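PDB 4HLN: starch synthase I from Hordeum vulgare, which is a plant starch synthase that pairs a starch synthase catalytic domain with a glycosyl transferases group 1 domain and carries a bound glycan in this model. Local coordinates for residues A[209-221]-A[232-245]. Numbering follows the deposited sequence.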
ATOM      1  N   ASP A 209      -1.376 -20.103   7.200  1.00 20.75           N
ATOM      2  CA  ASP A 209      -2.570 -20.439   7.936  1.00 38.25           C
ATOM      3  C   ASP A 209      -3.622 -19.368   7.754  1.00 44.97           C
ATOM      4  O   ASP A 209      -3.560 -18.297   8.370  1.00 48.14           O
ATOM      5  CB  ASP A 209      -2.219 -20.573   9.407  1.00 42.41           C
ATOM      6  CG  ASP A 209      -1.556 -21.879   9.704  1.00 45.28           C
ATOM      7  OD1 ASP A 209      -2.145 -22.895   9.281  1.00 45.94           O
ATOM      8  OD2 ASP A 209      -0.454 -21.890  10.306  1.00 50.61           O
ATOM      9  N   TRP A 210      -4.580 -19.663   6.887  1.00 34.83           N
ATOM     10  CA  TRP A 210      -5.692 -18.773   6.629  1.00 28.13           C
ATOM     11  C   TRP A 210      -6.778 -19.130   7.595  1.00 38.02           C
ATOM     12  O   TRP A 210      -7.373 -20.207   7.499  1.00 43.93           O
ATOM     13  CB  TRP A 210      -6.190 -18.996   5.211  1.00 44.30           C
ATOM     14  CG  TRP A 210      -5.110 -18.785   4.241  1.00 41.03           C
ATOM     15  CD1 TRP A 210      -4.318 -19.736   3.670  1.00 43.96           C
ATOM     16  CD2 TRP A 210      -4.659 -17.527   3.748  1.00 31.42           C
ATOM     17  NE1 TRP A 210      -3.401 -19.145   2.836  1.00 44.20           N
ATOM     18  CE2 TRP A 210      -3.585 -17.786   2.870  1.00 39.67           C
ATOM     19  CE3 TRP A 210      -5.058 -16.200   3.967  1.00 34.23           C
ATOM     20  CZ2 TRP A 210      -2.907 -16.767   2.197  1.00 41.70           C
ATOM     21  CZ3 TRP A 210      -4.382 -15.186   3.305  1.00 38.03           C
ATOM     22  CH2 TRP A 210      -3.320 -15.475   2.423  1.00 37.68           C
ATOM     23  N   VAL A 211      -7.019 -18.231   8.538  1.00 32.51           N
ATOM     24  CA  VAL A 211      -8.012 -18.449   9.577  1.00 37.44           C
ATOM     25  C   VAL A 211      -9.195 -17.513   9.378  1.00 42.85           C
ATOM     26  O   VAL A 211      -9.031 -16.300   9.258  1.00 44.68           O
ATOM     27  CB  VAL A 211      -7.423 -18.188  10.965  1.00 37.65           C
ATOM     28  CG1 VAL A 211      -8.518 -18.242  12.034  1.00 32.83           C
ATOM     29  CG2 VAL A 211      -6.314 -19.174  11.250  1.00 34.78           C
ATOM     30  N   PHE A 212     -10.389 -18.086   9.366  1.00 50.27           N
ATOM     31  CA  PHE A 212     -11.595 -17.337   9.070  1.00 44.78           C
ATOM     32  C   PHE A 212     -12.493 -17.283  10.260  1.00 40.11           C
ATOM     33  O   PHE A 212     -12.792 -18.307  10.871  1.00 47.36           O
ATOM     34  CB  PHE A 212     -12.331 -17.991   7.926  1.00 34.63           C
ATOM     35  CG  PHE A 212     -11.560 -17.980   6.684  1.00 39.87           C
ATOM     36  CD1 PHE A 212     -11.530 -16.836   5.893  1.00 42.44           C
ATOM     37  CD2 PHE A 212     -10.817 -19.089   6.310  1.00 40.78           C
ATOM     38  CE1 PHE A 212     -10.788 -16.811   4.719  1.00 41.92           C
ATOM     39  CE2 PHE A 212     -10.071 -19.075   5.137  1.00 40.77           C
ATOM     40  CZ  PHE A 212     -10.050 -17.935   4.342  1.00 32.47           C
ATOM     41  N   VAL A 213     -12.921 -16.073  10.585  1.00 36.17           N
ATOM     42  CA  VAL A 213     -13.777 -15.851  11.733  1.00 38.96           C
ATOM     43  C   VAL A 213     -15.219 -15.824  11.254  1.00 42.39           C
ATOM     44  O   VAL A 213     -15.572 -15.024  10.389  1.00 39.79           O
ATOM     45  CB  VAL A 213     -13.391 -14.561  12.441  1.00 33.30           C
ATOM     46  CG1 VAL A 213     -14.308 -14.295  13.631  1.00 32.58           C
ATOM     47  CG2 VAL A 213     -11.951 -14.672  12.897  1.00 33.50           C
ATOM     48  N   ASP A 214     -16.043 -16.723  11.792  1.00 40.49           N
ATOM     49  CA  ASP A 214     -17.419 -16.845  11.332  1.00 47.53           C
ATOM     50  C   ASP A 214     -18.479 -16.292  12.290  1.00 49.26           C
ATOM     51  O   ASP A 214     -18.555 -16.669  13.472  1.00 43.54           O
ATOM     52  CB  ASP A 214     -17.759 -18.285  10.956  1.00 54.45           C
ATOM     53  CG  ASP A 214     -19.005 -18.376  10.076  1.00 72.91           C
ATOM     54  OD1 ASP A 214     -18.998 -17.768   8.978  1.00 77.36           O
ATOM     55  OD2 ASP A 214     -19.991 -19.036  10.484  1.00 73.11           O
ATOM     56  N   HIS A 215     -19.301 -15.401  11.740  1.00 35.57           N
ATOM     57  CA  HIS A 215     -20.459 -14.850  12.427  1.00 33.87           C
ATOM     58  C   HIS A 215     -21.502 -14.505  11.354  1.00 45.72           C
ATOM     59  O   HIS A 215     -21.157 -14.162  10.219  1.00 46.05           O
ATOM     60  CB  HIS A 215     -20.059 -13.604  13.233  1.00 32.41           C
ATOM     61  CG  HIS A 215     -21.159 -13.064  14.088  1.00 46.86           C
ATOM     62  ND1 HIS A 215     -22.164 -12.259  13.588  1.00 53.30           N
ATOM     63  CD2 HIS A 215     -21.425 -13.225  15.407  1.00 42.19           C
ATOM     64  CE1 HIS A 215     -23.000 -11.951  14.564  1.00 56.61           C
ATOM     65  NE2 HIS A 215     -22.572 -12.518  15.680  1.00 46.43           N
ATOM     66  N   PRO A 216     -22.789 -14.616  11.699  1.00 48.94           N
ATOM     67  CA  PRO A 216     -23.866 -14.303  10.741  1.00 46.19           C
ATOM     68  C   PRO A 216     -23.716 -12.935  10.032  1.00 43.79           C
ATOM     69  O   PRO A 216     -23.980 -12.830   8.829  1.00 41.60           O
ATOM     70  CB  PRO A 216     -25.121 -14.322  11.615  1.00 37.15           C
ATOM     71  CG  PRO A 216     -24.755 -15.244  12.779  1.00 32.22           C
ATOM     72  CD  PRO A 216     -23.289 -15.086  13.006  1.00 32.83           C
ATOM     73  N   SER A 217     -23.278 -11.915  10.765  1.00 36.52           N
ATOM     74  CA  SER A 217     -23.162 -10.563  10.218  1.00 43.28           C
ATOM     75  C   SER A 217     -22.101 -10.402   9.125  1.00 48.08           C
ATOM     76  O   SER A 217     -22.045  -9.366   8.448  1.00 49.31           O
ATOM     77  CB  SER A 217     -22.909  -9.540  11.330  1.00 45.61           C
ATOM     78  OG  SER A 217     -21.557  -9.574  11.749  1.00 59.33           O
ATOM     79  N   TYR A 218     -21.246 -11.402   8.951  1.00 44.40           N
ATOM     80  CA  TYR A 218     -20.300 -11.345   7.841  1.00 45.48           C
ATOM     81  C   TYR A 218     -20.901 -11.898   6.550  1.00 49.42           C
ATOM     82  O   TYR A 218     -20.313 -11.725   5.492  1.00 52.81           O
ATOM     83  CB  TYR A 218     -19.032 -12.128   8.145  1.00 43.03           C
ATOM     84  CG  TYR A 218     -18.225 -11.619   9.291  1.00 48.09           C
ATOM     85  CD1 TYR A 218     -18.053 -10.261   9.495  1.00 45.52           C
ATOM     86  CD2 TYR A 218     -17.622 -12.508  10.182  1.00 58.37           C
ATOM     87  CE1 TYR A 218     -17.302  -9.796  10.558  1.00 43.22           C
ATOM     88  CE2 TYR A 218     -16.870 -12.057  11.254  1.00 45.80           C
ATOM     89  CZ  TYR A 218     -16.709 -10.704  11.432  1.00 43.52           C
ATOM     90  OH  TYR A 218     -15.969 -10.251  12.493  1.00 40.99           O
ATOM     91  N   HIS A 219     -22.040 -12.592   6.642  1.00 53.86           N
ATOM     92  CA  HIS A 219     -22.659 -13.218   5.470  1.00 54.96           C
ATOM     93  C   HIS A 219     -23.551 -12.215   4.750  1.00 61.48           C
ATOM     94  O   HIS A 219     -24.755 -12.151   4.989  1.00 57.33           O
ATOM     95  CB  HIS A 219     -23.495 -14.434   5.868  1.00 56.21           C
ATOM     96  CG  HIS A 219     -22.757 -15.438   6.688  1.00 64.92           C
ATOM     97  ND1 HIS A 219     -23.391 -16.498   7.303  1.00 73.36           N
ATOM     98  CD2 HIS A 219     -21.448 -15.551   7.002  1.00 63.82           C
ATOM     99  CE1 HIS A 219     -22.503 -17.214   7.967  1.00 65.98           C
ATOM    100  NE2 HIS A 219     -21.314 -16.664   7.795  1.00 62.35           N
ATOM    101  N   ARG A 220     -22.953 -11.419   3.879  1.00 73.96           N
ATOM    102  CA  ARG A 220     -23.672 -10.331   3.240  1.00 90.22           C
ATOM    103  C   ARG A 220     -22.993 -10.016   1.921  1.00106.56           C
ATOM    104  O   ARG A 220     -21.758  -9.934   1.848  1.00100.37           O
ATOM    105  CB  ARG A 220     -23.743  -9.077   4.145  1.00 77.20           C
ATOM    106  CG  ARG A 220     -24.263  -9.356   5.562  1.00 75.44           C
ATOM    107  CD  ARG A 220     -25.181  -8.282   6.106  1.00 67.85           C
ATOM    108  NE  ARG A 220     -24.459  -7.190   6.753  1.00 74.49           N
ATOM    109  CZ  ARG A 220     -24.452  -6.944   8.067  1.00 70.36           C
ATOM    110  NH1 ARG A 220     -25.128  -7.710   8.929  1.00 57.85           N
ATOM    111  NH2 ARG A 220     -23.761  -5.909   8.528  1.00 63.67           N
ATOM    112  N   PRO A 221     -23.808  -9.866   0.869  1.00111.58           N
ATOM    113  CA  PRO A 221     -23.374  -9.503  -0.483  1.00105.67           C
ATOM    114  C   PRO A 221     -22.894  -8.054  -0.547  1.00 89.38           C
ATOM    115  O   PRO A 221     -21.705  -7.828  -0.776  1.00 81.51           O
ATOM    116  CB  PRO A 221     -24.648  -9.683  -1.311  1.00111.92           C
ATOM    117  CG  PRO A 221     -25.769  -9.518  -0.322  1.00110.53           C
ATOM    118  CD  PRO A 221     -25.264 -10.082   0.958  1.00107.74           C
ATOM    119  N   PHE A 232     -22.294  -0.309   6.779  1.00 55.47           N
ATOM    120  CA  PHE A 232     -23.432  -0.837   7.510  1.00 56.68           C
ATOM    121  C   PHE A 232     -23.402  -0.269   8.908  1.00 53.87           C
ATOM    122  O   PHE A 232     -22.338  -0.118   9.494  1.00 47.90           O
ATOM    123  CB  PHE A 232     -23.337  -2.359   7.618  1.00 63.25           C
ATOM    124  CG  PHE A 232     -23.257  -3.056   6.298  1.00 68.07           C
ATOM    125  CD1 PHE A 232     -22.029  -3.280   5.691  1.00 74.20           C
ATOM    126  CD2 PHE A 232     -24.411  -3.493   5.662  1.00 62.30           C
ATOM    127  CE1 PHE A 232     -21.953  -3.925   4.465  1.00 77.97           C
ATOM    128  CE2 PHE A 232     -24.341  -4.136   4.445  1.00 65.90           C
ATOM    129  CZ  PHE A 232     -23.107  -4.356   3.843  1.00 75.33           C
ATOM    130  N   GLY A 233     -24.569   0.023   9.460  1.00 52.08           N
ATOM    131  CA  GLY A 233     -24.630   0.523  10.820  1.00 43.12           C
ATOM    132  C   GLY A 233     -23.881  -0.321  11.840  1.00 49.59           C
ATOM    133  O   GLY A 233     -23.393   0.192  12.843  1.00 59.18           O
ATOM    134  N   ASP A 234     -23.772  -1.618  11.593  1.00 45.24           N
ATOM    135  CA  ASP A 234     -23.201  -2.500  12.600  1.00 45.68           C
ATOM    136  C   ASP A 234     -21.712  -2.809  12.404  1.00 45.25           C
ATOM    137  O   ASP A 234     -21.143  -3.598  13.145  1.00 52.63           O
ATOM    138  CB  ASP A 234     -24.018  -3.787  12.716  1.00 39.61           C
ATOM    139  CG  ASP A 234     -23.943  -4.632  11.476  1.00 60.30           C
ATOM    140  OD1 ASP A 234     -23.529  -4.088  10.424  1.00 71.37           O
ATOM    141  OD2 ASP A 234     -24.304  -5.830  11.551  1.00 66.71           O
ATOM    142  N   ASN A 235     -21.083  -2.175  11.424  1.00 34.64           N
ATOM    143  CA  ASN A 235     -19.651  -2.326  11.226  1.00 43.28           C
ATOM    144  C   ASN A 235     -18.840  -2.354  12.517  1.00 45.03           C
ATOM    145  O   ASN A 235     -18.098  -3.310  12.785  1.00 41.73           O
ATOM    146  CB  ASN A 235     -19.115  -1.217  10.323  1.00 45.17           C
ATOM    147  CG  ASN A 235     -19.202  -1.577   8.864  1.00 44.37           C
ATOM    148  OD1 ASN A 235     -19.475  -2.722   8.527  1.00 40.53           O
ATOM    149  ND2 ASN A 235     -18.973  -0.607   7.990  1.00 44.32           N
ATOM    150  N   GLN A 236     -18.969  -1.302  13.316  1.00 25.68           N
ATOM    151  CA  GLN A 236     -18.193  -1.221  14.537  1.00 33.43           C
ATOM    152  C   GLN A 236     -18.305  -2.530  15.313  1.00 39.86           C
ATOM    153  O   GLN A 236     -17.321  -3.051  15.803  1.00 44.42           O
ATOM    154  CB  GLN A 236     -18.646  -0.051  15.392  1.00 28.59           C
ATOM    155  CG  GLN A 236     -17.850   0.097  16.679  1.00 28.77           C
ATOM    156  CD  GLN A 236     -18.503   1.051  17.660  1.00 48.10           C
ATOM    157  OE1 GLN A 236     -19.664   0.865  18.045  1.00 56.04           O
ATOM    158  NE2 GLN A 236     -17.762   2.090  18.068  1.00 47.11           N
ATOM    159  N   PHE A 237     -19.510  -3.068  15.388  1.00 37.50           N
ATOM    160  CA  PHE A 237     -19.743  -4.339  16.041  1.00 36.77           C
ATOM    161  C   PHE A 237     -19.046  -5.512  15.329  1.00 42.70           C
ATOM    162  O   PHE A 237     -18.405  -6.364  15.978  1.00 37.83           O
ATOM    163  CB  PHE A 237     -21.253  -4.580  16.155  1.00 33.67           C
ATOM    164  CG  PHE A 237     -21.627  -5.994  16.476  1.00 39.48           C
ATOM    165  CD1 PHE A 237     -21.304  -6.553  17.707  1.00 43.92           C
ATOM    166  CD2 PHE A 237     -22.304  -6.772  15.546  1.00 37.53           C
ATOM    167  CE1 PHE A 237     -21.651  -7.873  18.004  1.00 41.99           C
ATOM    168  CE2 PHE A 237     -22.658  -8.094  15.838  1.00 40.93           C
ATOM    169  CZ  PHE A 237     -22.336  -8.648  17.063  1.00 30.35           C
ATOM    170  N   ARG A 238     -19.177  -5.561  14.006  1.00 34.27           N
ATOM    171  CA  ARG A 238     -18.621  -6.666  13.224  1.00 34.39           C
ATOM    172  C   ARG A 238     -17.117  -6.747  13.435  1.00 41.76           C
ATOM    173  O   ARG A 238     -16.567  -7.821  13.665  1.00 39.15           O
ATOM    174  CB  ARG A 238     -18.888  -6.498  11.721  1.00 27.96           C
ATOM    175  CG  ARG A 238     -20.338  -6.604  11.284  1.00 39.57           C
ATOM    176  CD  ARG A 238     -20.544  -5.847   9.983  1.00 42.48           C
ATOM    177  NE  ARG A 238     -20.537  -6.703   8.806  1.00 42.49           N
ATOM    178  CZ  ARG A 238     -19.964  -6.380   7.650  1.00 50.29           C
ATOM    179  NH1 ARG A 238     -19.336  -5.225   7.536  1.00 52.50           N
ATOM    180  NH2 ARG A 238     -20.008  -7.214   6.613  1.00 59.99           N
ATOM    181  N   TYR A 239     -16.454  -5.601  13.362  1.00 33.82           N
ATOM    182  CA  TYR A 239     -15.005  -5.588  13.388  1.00 34.24           C
ATOM    183  C   TYR A 239     -14.422  -5.645  14.799  1.00 37.82           C
ATOM    184  O   TYR A 239     -13.279  -6.040  14.998  1.00 41.19           O
ATOM    185  CB  TYR A 239     -14.475  -4.454  12.516  1.00 35.95           C
ATOM    186  CG  TYR A 239     -14.814  -4.756  11.090  1.00 41.57           C
ATOM    187  CD1 TYR A 239     -15.803  -4.057  10.417  1.00 37.07           C
ATOM    188  CD2 TYR A 239     -14.195  -5.822  10.434  1.00 46.51           C
ATOM    189  CE1 TYR A 239     -16.138  -4.385   9.097  1.00 37.37           C
ATOM    190  CE2 TYR A 239     -14.505  -6.149   9.134  1.00 42.98           C
ATOM    191  CZ  TYR A 239     -15.476  -5.428   8.460  1.00 45.67           C
ATOM    192  OH  TYR A 239     -15.774  -5.777   7.158  1.00 41.17           O
ATOM    193  N   THR A 240     -15.250  -5.297  15.771  1.00 36.77           N
ATOM    194  CA  THR A 240     -14.978  -5.604  17.168  1.00 39.92           C
ATOM    195  C   THR A 240     -14.854  -7.126  17.361  1.00 41.96           C
ATOM    196  O   THR A 240     -13.930  -7.601  18.030  1.00 39.17           O
ATOM    197  CB  THR A 240     -16.089  -5.010  18.075  1.00 34.93           C
ATOM    198  OG1 THR A 240     -16.010  -3.584  18.024  1.00 40.29           O
ATOM    199  CG2 THR A 240     -15.941  -5.434  19.528  1.00 26.73           C
ATOM    200  N   LEU A 241     -15.771  -7.887  16.760  1.00 35.86           N
ATOM    201  CA  LEU A 241     -15.729  -9.340  16.868  1.00 37.43           C
ATOM    202  C   LEU A 241     -14.427  -9.846  16.276  1.00 42.69           C
ATOM    203  O   LEU A 241     -13.743 -10.695  16.871  1.00 37.47           O
ATOM    204  CB  LEU A 241     -16.899  -9.989  16.137  1.00 34.31           C
ATOM    205  CG  LEU A 241     -18.292  -9.716  16.690  1.00 45.21           C
ATOM    206  CD1 LEU A 241     -19.353 -10.498  15.918  1.00 42.68           C
ATOM    207  CD2 LEU A 241     -18.363 -10.015  18.173  1.00 37.50           C
ATOM    208  N   LEU A 242     -14.096  -9.302  15.106  1.00 32.47           N
ATOM    209  CA  LEU A 242     -12.896  -9.680  14.388  1.00 31.74           C
ATOM    210  C   LEU A 242     -11.700  -9.563  15.311  1.00 42.72           C
ATOM    211  O   LEU A 242     -10.853 -10.450  15.358  1.00 46.24           O
ATOM    212  CB  LEU A 242     -12.682  -8.771  13.178  1.00 26.52           C
ATOM    213  CG  LEU A 242     -11.349  -9.067  12.498  1.00 34.39           C
ATOM    214  CD1 LEU A 242     -11.257 -10.559  12.123  1.00 34.03           C
ATOM    215  CD2 LEU A 242     -11.119  -8.197  11.293  1.00 40.00           C
ATOM    216  N   CYS A 243     -11.645  -8.461  16.052  1.00 34.49           N
ATOM    217  CA  CYS A 243     -10.472  -8.141  16.843  1.00 29.24           C
ATOM    218  C   CYS A 243     -10.331  -9.034  18.068  1.00 41.56           C
ATOM    219  O   CYS A 243      -9.250  -9.542  18.335  1.00 42.33           O
ATOM    220  CB  CYS A 243     -10.477  -6.660  17.221  1.00 37.73           C
ATOM    221  SG  CYS A 243     -10.000  -5.552  15.850  1.00 44.42           S
ATOM    222  N   TYR A 244     -11.420  -9.243  18.802  1.00 37.40           N
ATOM    223  CA  TYR A 244     -11.404 -10.191  19.911  1.00 33.86           C
ATOM    224  C   TYR A 244     -10.975 -11.597  19.451  1.00 42.12           C
ATOM    225  O   TYR A 244     -10.154 -12.259  20.095  1.00 48.80           O
ATOM    226  CB  TYR A 244     -12.778 -10.261  20.589  1.00 27.26           C
ATOM    227  CG  TYR A 244     -13.010  -9.185  21.623  1.00 37.10           C
ATOM    228  CD1 TYR A 244     -12.510  -9.324  22.919  1.00 33.23           C
ATOM    229  CD2 TYR A 244     -13.739  -8.028  21.312  1.00 42.38           C
ATOM    230  CE1 TYR A 244     -12.717  -8.355  23.873  1.00 39.88           C
ATOM    231  CE2 TYR A 244     -13.951  -7.039  22.260  1.00 36.65           C
ATOM    232  CZ  TYR A 244     -13.433  -7.208  23.539  1.00 45.35           C
ATOM    233  OH  TYR A 244     -13.620  -6.250  24.498  1.00 39.40           O
ATOM    234  N   ALA A 245     -11.543 -12.035  18.334  1.00 33.29           N
ATOM    235  CA  ALA A 245     -11.268 -13.343  17.784  1.00 41.20           C
ATOM    236  C   ALA A 245      -9.787 -13.479  17.480  1.00 45.23           C
ATOM    237  O   ALA A 245      -9.167 -14.490  17.775  1.00 44.58           O
ATOM    238  CB  ALA A 245     -12.089 -13.554  16.510  1.00 33.46           C
TER
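Tyr-218 points its hydroxyl at the first turns of helix 235-252 and gives a hydrogen bond to the carbonyl of Arg-238, OH to O 2.8 Å. That oxygen lies at the edge of the tyrosine ring. It also accepts the helical bond from Leu-242 N, and two donors therefore grip it. Arg-238 runs the other way past the ring. Its NE bonds Ser-217 O at 3.1 Å, nearly straight at 164°. The oxygen is in the guanidinium plane, but NE sits above the carbonyl plane. A bend at chi3 (99°) turns this guanidinium, and NH1 reaches Asn-235 OD1 and Phe-229 O.

Arg-220 NH2 makes a salt bridge to Asp-234, 2.6 Å to OD1 and 3.1 Å to OD2 of that residue, each through its syn lone pair. This one nitrogen spans both oxygens; NH1 adds a weak bond to OD2. The two flat groups are nearly coplanar. One face of the Arg-220 guanidinium lies over Ser-217 O. Its CZ also stands over the Phe-232 ring, 4.6 Å from the centroid, a cation-pi contact. Arg-220 is poorly ordered, however.

Just past the strand end, Leu-241 CD1 sits over one face of the His-215 ring, a CH-pi contact 3.6 Å from its centroid. Phe-237 turns its edge toward that ring in an offset edge-to-face pair. Within the strand, Val-213 CG1 packs on Ala-245 CB at 3.7 Å.

Strand 208-214 and the short 3-10 turn after it thus pack against helix 235-252, which follows after a partly unmodelled loop in the Rossmann-like N-terminal domain. The contact grades from apolar beside the strand to charged at the helix start, where Asp-234 probably offsets the two nearby arginine charges.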